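Local coordinates for protein isoflavone reductase (Medicago sativa, PDB 2GAS) that reduces achiral 2'-hydroxyisoflavones to chiral isoflavanones with NADPH, supplying the penultimate intermediate of the phytoalexin medicarpin, at residues L160-Q165 with A264-Q269; E225-W230 with K236-T241; T148-H153 with I199-D204. All blocks are in the same frame, centred on the assembly; numbering follows the deposited sequence.

In the fold
Contact 3 sits nearest the middle of the chain, its centre about 10 Å from the chain's, and is buried at all three touching residues; apolar packing joins strand 148-151 of the nucleotide-binding domain to helix 191-202. Contact 1 lies on the opposite side of the chain's centre from contact 3; contact 2 shares contact 1's side, both in the smaller C-terminal part. Contact 2, about 26 Å out, is the most peripheral yet buried, its aliphatic packing edged by a lysine held by acceptors. Contact 1 is partly buried and mixes an aromatic face with a water bridge. The two abut where Leu160 and Leu163 pack on Val226 and Trp230 of helix 223-234, whereas contact 3 touches neither.

Contact 1 of 3, residues L160-Q165 with A264-Q269; sequences LRNLAQ and ALYHSQ
Ala164 lies against one face of the Tyr266 ring, presenting both its methyl and its carbonyl to it. CB stands over the face, slightly off centre, 4.3 Å from the centroid and 14° off the normal, a CH-pi contact. On that same face Ala164 O is displaced toward the rim, 3.6 Å from Tyr266 CE1. A water in the ring plane, at the hydroxyl end, is held at 2.8 Å by Tyr266 OH and donates to Gln165 O across 2.6 Å, so the phenol reaches the loop without a direct bond. Tyr266 projects from helix 259-271 with CG beside its backbone N and anti to its carbonyl carbon (chi1 -65°), which carries the ring to the loop. On the loop side, a Schellman motif ends helix 156-160: Leu163, with positive phi, is its C-prime residue, Leu163 N bonds Leu160 O at 3.0 Å, and Ala164 N bonds the carbonyl before Leu160. Ala164 keeps a left-handed backbone too, and Gln165 N closes on Asn162 O at 2.9 Å. Gln223 NE2 of helix 223-234 bonds Leu163 O. Methyl and carbonyl lie over the face and the water bridges at the hydroxyl edge, so the ring is probably restrained from two directions.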
# COMPACT_ATOMS: atom_id res chain seq x y z
N LEU A 160 -8.76 -8.88 1.74
CA LEU A 160 -10.04 -9.38 1.28
C LEU A 160 -10.02 -10.76 0.66
O LEU A 160 -10.99 -11.52 0.80
CB LEU A 160 -10.65 -8.38 0.28
CG LEU A 160 -12.14 -8.54 -0.02
CD1 LEU A 160 -12.93 -8.47 1.29
CD2 LEU A 160 -12.60 -7.45 -0.98
N ARG A 161 -8.93 -11.11 -0.00
CA ARG A 161 -8.85 -12.42 -0.65
C ARG A 161 -9.18 -13.59 0.26
O ARG A 161 -9.79 -14.56 -0.17
CB ARG A 161 -7.47 -12.64 -1.27
CG ARG A 161 -7.41 -13.95 -2.02
CD ARG A 161 -6.11 -14.15 -2.74
NE ARG A 161 -6.11 -15.45 -3.42
CZ ARG A 161 -5.16 -15.85 -4.24
NH1 ARG A 161 -4.12 -15.07 -4.50
NH2 ARG A 161 -5.24 -17.05 -4.82
N ASN A 162 -8.76 -13.52 1.52
CA ASN A 162 -9.08 -14.62 2.41
C ASN A 162 -9.97 -14.18 3.56
O ASN A 162 -10.04 -14.83 4.60
CB ASN A 162 -7.81 -15.30 2.94
CG ASN A 162 -6.94 -14.37 3.76
OD1 ASN A 162 -5.90 -14.79 4.27
ND2 ASN A 162 -7.35 -13.12 3.89
N LEU A 163 -10.69 -13.07 3.34
CA LEU A 163 -11.59 -12.53 4.36
C LEU A 163 -10.90 -12.42 5.72
O LEU A 163 -11.51 -12.71 6.76
CB LEU A 163 -12.85 -13.39 4.47
CG LEU A 163 -14.01 -13.05 3.52
CD1 LEU A 163 -13.52 -12.92 2.10
CD2 LEU A 163 -15.07 -14.14 3.63
N ALA A 164 -9.64 -12.00 5.70
CA ALA A 164 -8.84 -11.84 6.91
C ALA A 164 -8.79 -13.08 7.79
O ALA A 164 -8.77 -12.98 9.01
CB ALA A 164 -9.38 -10.66 7.71
N GLN A 165 -8.78 -14.26 7.17
CA GLN A 165 -8.73 -15.52 7.91
C GLN A 165 -7.31 -16.09 7.92
O GLN A 165 -6.62 -16.06 6.91
CB GLN A 165 -9.66 -16.55 7.27
CG GLN A 165 -11.11 -16.14 7.20
CD GLN A 165 -11.72 -15.92 8.57
OE1 GLN A 165 -11.98 -14.78 8.97
NE2 GLN A 165 -11.94 -17.00 9.29
N ALA A 264 -1.91 -9.20 14.81
CA ALA A 264 -1.84 -7.82 15.29
C ALA A 264 -2.29 -6.88 14.16
O ALA A 264 -2.95 -5.88 14.41
CB ALA A 264 -0.42 -7.48 15.72
N LEU A 265 -1.94 -7.23 12.93
CA LEU A 265 -2.34 -6.42 11.78
C LEU A 265 -3.87 -6.44 11.67
O LEU A 265 -4.50 -5.39 11.52
CB LEU A 265 -1.71 -6.98 10.50
CG LEU A 265 -1.96 -6.22 9.20
CD1 LEU A 265 -1.48 -4.78 9.33
CD2 LEU A 265 -1.23 -6.92 8.07
N TYR A 266 -4.47 -7.63 11.77
CA TYR A 266 -5.92 -7.78 11.70
C TYR A 266 -6.60 -7.08 12.88
O TYR A 266 -7.66 -6.49 12.73
CB TYR A 266 -6.31 -9.26 11.71
CG TYR A 266 -5.85 -10.05 10.51
CD1 TYR A 266 -5.66 -11.43 10.62
CD2 TYR A 266 -5.63 -9.45 9.28
CE1 TYR A 266 -5.26 -12.19 9.53
CE2 TYR A 266 -5.22 -10.20 8.17
CZ TYR A 266 -5.04 -11.57 8.31
OH TYR A 266 -4.62 -12.34 7.25
N HIS A 267 -5.99 -7.18 14.06
CA HIS A 267 -6.54 -6.53 15.25
C HIS A 267 -6.71 -5.03 15.01
O HIS A 267 -7.75 -4.45 15.29
CB HIS A 267 -5.60 -6.78 16.44
CG HIS A 267 -5.85 -5.87 17.61
ND1 HIS A 267 -6.89 -6.06 18.50
CD2 HIS A 267 -5.19 -4.77 18.03
CE1 HIS A 267 -6.85 -5.11 19.42
NE2 HIS A 267 -5.83 -4.31 19.16
N SER A 268 -5.67 -4.40 14.48
CA SER A 268 -5.70 -2.98 14.20
C SER A 268 -6.73 -2.63 13.13
O SER A 268 -7.43 -1.63 13.23
CB SER A 268 -4.31 -2.51 13.76
OG SER A 268 -4.32 -1.15 13.37
N GLN A 269 -6.84 -3.48 12.11
CA GLN A 269 -7.76 -3.23 11.00
C GLN A 269 -9.21 -3.63 11.28
O GLN A 269 -10.14 -2.93 10.87
CB GLN A 269 -7.24 -3.98 9.75
CG GLN A 269 -7.84 -3.55 8.40
CD GLN A 269 -8.96 -4.47 7.92
OE1 GLN A 269 -9.02 -5.65 8.30
NE2 GLN A 269 -9.84 -3.95 7.06
O HOH W 1 -4.22 -15.11 6.82

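Contact 2 of 3, residues E225-W230 with K236-T241; sequences EVIALW and KTLEKT
Lys240 NZ is gripped by two acceptors, Leu238 O at 2.9 Å and, in a salt bridge, the carboxylate of Glu231, while its CE touches Ile227. The setting is a helix-loop-strand unit of the smaller C-terminal domain: helix 223-234 turns back through a short loop into strand 239-243, which pairs in parallel with strand 175-179. The bond to Leu238 O makes a C=O...N angle of 140°, with the nitrogen tilted 20° from the carbonyl plane. To reach it the lysine stays extended as far as CE and then bends at its last torsion (chi4 57°), bringing NZ back to the carbonyl of the loop residue two positions earlier. Glu231 also accepts from Leu238 N, so one carboxylate ties both Lys240 and Leu238 to the helix.

Beside these polar bonds the contact is aliphatic. Ile227 CG2, set anti to its backbone N, touches Lys240 CE at 3.8 Å, the two side chains running past each other in opposite directions. The same methyl meets Leu238 CD1 at 4.1 Å. With an alanine here instead of Lys240, the carboxylate of Glu231 and Leu238 O would probably both lose their lysine partner, and a gap would open beside Ile227 CG2. Val176 and Ile178 of strand 175-179 extend the apolar surface around Ile227. Trp230 comes in edge first, its NE1 bonded to Pro172 O; near the plane of the indole, Leu238 CD1 abuts Trp230 CD1 at 4.0 Å.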
# COMPACT_ATOMS: atom_id res chain seq x y z
N GLU A 225 -20.31 -6.92 7.03
CA GLU A 225 -20.79 -6.53 5.71
C GLU A 225 -20.04 -7.30 4.62
O GLU A 225 -20.63 -7.70 3.62
CB GLU A 225 -20.65 -5.02 5.52
CG GLU A 225 -21.67 -4.23 6.33
CD GLU A 225 -21.42 -2.73 6.34
OE1 GLU A 225 -22.37 -1.97 6.61
OE2 GLU A 225 -20.27 -2.32 6.10
N VAL A 226 -18.74 -7.51 4.82
CA VAL A 226 -17.93 -8.25 3.86
C VAL A 226 -18.45 -9.69 3.77
O VAL A 226 -18.67 -10.23 2.68
CB VAL A 226 -16.43 -8.29 4.30
CG1 VAL A 226 -15.67 -9.33 3.49
CG2 VAL A 226 -15.80 -6.91 4.10
N ILE A 227 -18.65 -10.31 4.93
CA ILE A 227 -19.14 -11.68 5.00
C ILE A 227 -20.52 -11.82 4.36
O ILE A 227 -20.78 -12.78 3.63
CB ILE A 227 -19.17 -12.17 6.47
CG1 ILE A 227 -17.73 -12.30 6.99
CG2 ILE A 227 -19.90 -13.51 6.57
CD1 ILE A 227 -17.64 -12.59 8.48
N ALA A 228 -21.41 -10.87 4.63
CA ALA A 228 -22.75 -10.91 4.05
C ALA A 228 -22.68 -10.79 2.53
O ALA A 228 -23.44 -11.43 1.80
CB ALA A 228 -23.61 -9.79 4.64
N LEU A 229 -21.76 -9.96 2.04
CA LEU A 229 -21.57 -9.78 0.60
C LEU A 229 -21.14 -11.10 -0.05
O LEU A 229 -21.67 -11.51 -1.08
CB LEU A 229 -20.51 -8.70 0.34
CG LEU A 229 -20.12 -8.46 -1.11
CD1 LEU A 229 -21.36 -8.09 -1.92
CD2 LEU A 229 -19.08 -7.34 -1.19
N TRP A 230 -20.16 -11.76 0.57
CA TRP A 230 -19.65 -13.03 0.06
C TRP A 230 -20.73 -14.11 0.10
O TRP A 230 -20.87 -14.89 -0.83
CB TRP A 230 -18.42 -13.45 0.88
CG TRP A 230 -17.84 -14.79 0.50
CD1 TRP A 230 -17.68 -15.87 1.33
CD2 TRP A 230 -17.31 -15.17 -0.77
NE1 TRP A 230 -17.07 -16.90 0.65
CE2 TRP A 230 -16.84 -16.50 -0.64
CE3 TRP A 230 -17.18 -14.53 -2.01
CZ2 TRP A 230 -16.25 -17.20 -1.71
CZ3 TRP A 230 -16.60 -15.22 -3.07
CH2 TRP A 230 -16.14 -16.54 -2.91
N LYS A 236 -24.84 -19.27 0.16
CA LYS A 236 -24.93 -20.09 1.37
C LYS A 236 -24.48 -19.26 2.56
O LYS A 236 -23.77 -18.27 2.40
CB LYS A 236 -24.10 -21.37 1.26
CG LYS A 236 -22.61 -21.17 1.11
CD LYS A 236 -21.86 -22.48 1.30
CE LYS A 236 -21.90 -22.95 2.75
NZ LYS A 236 -20.97 -24.09 3.00
N THR A 237 -24.90 -19.68 3.76
CA THR A 237 -24.56 -18.97 4.98
C THR A 237 -23.36 -19.59 5.66
O THR A 237 -23.31 -20.81 5.86
CB THR A 237 -25.74 -18.98 5.98
OG1 THR A 237 -26.89 -18.43 5.35
CG2 THR A 237 -25.40 -18.16 7.21
N LEU A 238 -22.39 -18.76 6.03
CA LEU A 238 -21.19 -19.25 6.69
C LEU A 238 -21.40 -19.39 8.19
O LEU A 238 -22.14 -18.61 8.80
CB LEU A 238 -20.02 -18.28 6.48
CG LEU A 238 -19.52 -17.98 5.06
CD1 LEU A 238 -18.31 -17.05 5.13
CD2 LEU A 238 -19.17 -19.27 4.35
N GLU A 239 -20.76 -20.39 8.78
CA GLU A 239 -20.84 -20.56 10.22
C GLU A 239 -19.98 -19.43 10.75
O GLU A 239 -18.92 -19.14 10.19
CB GLU A 239 -20.27 -21.92 10.63
CG GLU A 239 -21.15 -23.08 10.21
CD GLU A 239 -20.58 -24.42 10.60
OE1 GLU A 239 -19.79 -24.47 11.57
OE2 GLU A 239 -20.94 -25.43 9.96
N LYS A 240 -20.42 -18.77 11.81
CA LYS A 240 -19.67 -17.64 12.35
C LYS A 240 -19.31 -17.75 13.82
O LYS A 240 -20.12 -18.18 14.65
CB LYS A 240 -20.46 -16.35 12.15
CG LYS A 240 -20.88 -16.07 10.72
CD LYS A 240 -21.80 -14.87 10.65
CE LYS A 240 -22.32 -14.64 9.24
NZ LYS A 240 -23.02 -15.85 8.73
N THR A 241 -18.09 -17.35 14.13
CA THR A 241 -17.58 -17.34 15.50
C THR A 241 -16.99 -15.96 15.71
O THR A 241 -16.14 -15.52 14.93
CB THR A 241 -16.48 -18.39 15.70
OG1 THR A 241 -17.05 -19.70 15.58
CG2 THR A 241 -15.84 -18.25 17.07

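Contact 3 of 3, residues T148-H153 with I199-D204; sequences TYLCCH and IRAAND
Helix 191-202 covers one side of the strands in the Rossmann-type domain, and here its last turn sets Ala201 against Thr148 and Leu150 of strand 148-151. The touch is made by methyl groups alone. Ala201 CB points at the strand and stands 4.5 Å from Leu150 CD2 and also 4.5 Å from Thr148 CG2, facing both of these residues, whose side chains leave the strand on the helix side. The small alanine lets the backbones come to 7.9 Å, measured from Thr148 CA to Ala201 CA, with the methyls meeting over a small buried area of 78 Å². Thr148 divides its branches, with CG2 anti to the backbone N and turned to the alanine, while OG1, beside that N (chi1 -64°), bonds Thr207 O.

In topology the pair belongs to a beta-alpha-beta crossover carrying a large insertion: strand 148-151, then helix 191-202, then strand 210-213, which lies parallel to and beside the first. Phe109 of strand 107-109 and Val212 of strand 210-213 fill in around Thr148, and the former also touches Ala201. The contact lies near the probable cofactor site, with Leu150 about 8 Å, side chain to side chain, from Ile14 and from Arg137, both probable NADP(+)-binding residues. Where the helix gives way to a turn, Ala201 O takes three donors: Asp204 N at 3.1 Å, Lys107 NZ and Thr207 OG1.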
# COMPACT_ATOMS: atom_id res chain seq x y z
N THR A 148 4.23 13.13 -0.13
CA THR A 148 2.85 12.67 -0.20
C THR A 148 2.87 11.27 0.41
O THR A 148 3.66 10.42 0.01
CB THR A 148 2.28 12.59 -1.62
OG1 THR A 148 2.23 13.90 -2.20
CG2 THR A 148 0.85 12.01 -1.58
N TYR A 149 2.02 11.06 1.42
CA TYR A 149 1.93 9.76 2.09
C TYR A 149 0.68 9.10 1.53
O TYR A 149 -0.43 9.56 1.78
CB TYR A 149 1.79 9.95 3.60
CG TYR A 149 2.90 10.76 4.23
CD1 TYR A 149 2.65 11.60 5.31
CD2 TYR A 149 4.22 10.66 3.76
CE1 TYR A 149 3.67 12.33 5.91
CE2 TYR A 149 5.25 11.38 4.36
CZ TYR A 149 4.97 12.21 5.43
OH TYR A 149 5.99 12.92 6.03
N LEU A 150 0.86 8.01 0.79
CA LEU A 150 -0.27 7.32 0.17
C LEU A 150 -0.78 6.24 1.12
O LEU A 150 -0.18 5.17 1.25
CB LEU A 150 0.18 6.71 -1.16
CG LEU A 150 -0.87 6.32 -2.22
CD1 LEU A 150 -1.79 5.23 -1.68
CD2 LEU A 150 -1.67 7.53 -2.64
N CYS A 151 -1.88 6.54 1.80
CA CYS A 151 -2.47 5.62 2.76
C CYS A 151 -3.66 4.92 2.11
O CYS A 151 -4.79 5.42 2.16
CB CYS A 151 -2.90 6.40 4.01
SG CYS A 151 -1.55 7.40 4.70
N CYS A 152 -3.40 3.77 1.51
CA CYS A 152 -4.43 3.01 0.80
C CYS A 152 -5.12 1.95 1.63
O CYS A 152 -5.98 1.23 1.14
CB CYS A 152 -3.82 2.35 -0.44
SG CYS A 152 -2.48 1.20 -0.07
N HIS A 153 -4.72 1.83 2.89
CA HIS A 153 -5.31 0.85 3.78
C HIS A 153 -5.22 -0.60 3.31
O HIS A 153 -4.14 -1.05 2.93
CB HIS A 153 -6.74 1.28 4.11
CG HIS A 153 -6.79 2.49 4.99
ND1 HIS A 153 -6.39 2.46 6.30
CD2 HIS A 153 -7.06 3.79 4.71
CE1 HIS A 153 -6.40 3.69 6.79
NE2 HIS A 153 -6.80 4.51 5.84
N ILE A 199 -0.70 7.59 -8.87
CA ILE A 199 -0.28 8.46 -9.97
C ILE A 199 -1.17 9.70 -10.04
O ILE A 199 -0.69 10.79 -10.35
CB ILE A 199 -0.28 7.68 -11.31
CG1 ILE A 199 0.87 6.66 -11.33
CG2 ILE A 199 -0.08 8.65 -12.48
CD1 ILE A 199 0.83 5.64 -10.24
N ARG A 200 -2.45 9.55 -9.73
CA ARG A 200 -3.35 10.71 -9.72
C ARG A 200 -2.81 11.70 -8.69
O ARG A 200 -2.75 12.90 -8.94
CB ARG A 200 -4.77 10.30 -9.33
CG ARG A 200 -5.61 9.78 -10.48
CD ARG A 200 -5.92 10.88 -11.48
NE ARG A 200 -7.31 11.31 -11.44
CZ ARG A 200 -7.70 12.56 -11.19
NH1 ARG A 200 -6.79 13.50 -10.97
NH2 ARG A 200 -8.98 12.87 -11.17
N ALA A 201 -2.40 11.18 -7.54
CA ALA A 201 -1.85 12.01 -6.47
C ALA A 201 -0.53 12.64 -6.91
O ALA A 201 -0.26 13.81 -6.64
CB ALA A 201 -1.65 11.18 -5.19
N ALA A 202 0.30 11.85 -7.60
CA ALA A 202 1.60 12.34 -8.05
C ALA A 202 1.45 13.55 -8.97
O ALA A 202 2.22 14.50 -8.88
CB ALA A 202 2.35 11.23 -8.77
N ASN A 203 0.45 13.51 -9.85
CA ASN A 203 0.20 14.58 -10.81
C ASN A 203 -0.67 15.71 -10.27
O ASN A 203 -0.94 16.68 -10.98
CB ASN A 203 -0.44 14.01 -12.08
CG ASN A 203 0.51 13.15 -12.88
OD1 ASN A 203 1.65 13.54 -13.13
ND2 ASN A 203 0.05 11.97 -13.29
N ASP A 204 -1.11 15.59 -9.02
CA ASP A 204 -1.96 16.59 -8.39
C ASP A 204 -1.17 17.51 -7.46
O ASP A 204 -0.73 17.09 -6.40
CB ASP A 204 -3.08 15.88 -7.61
CG ASP A 204 -3.97 16.84 -6.85
OD1 ASP A 204 -3.93 18.06 -7.12
OD2 ASP A 204 -4.74 16.37 -5.98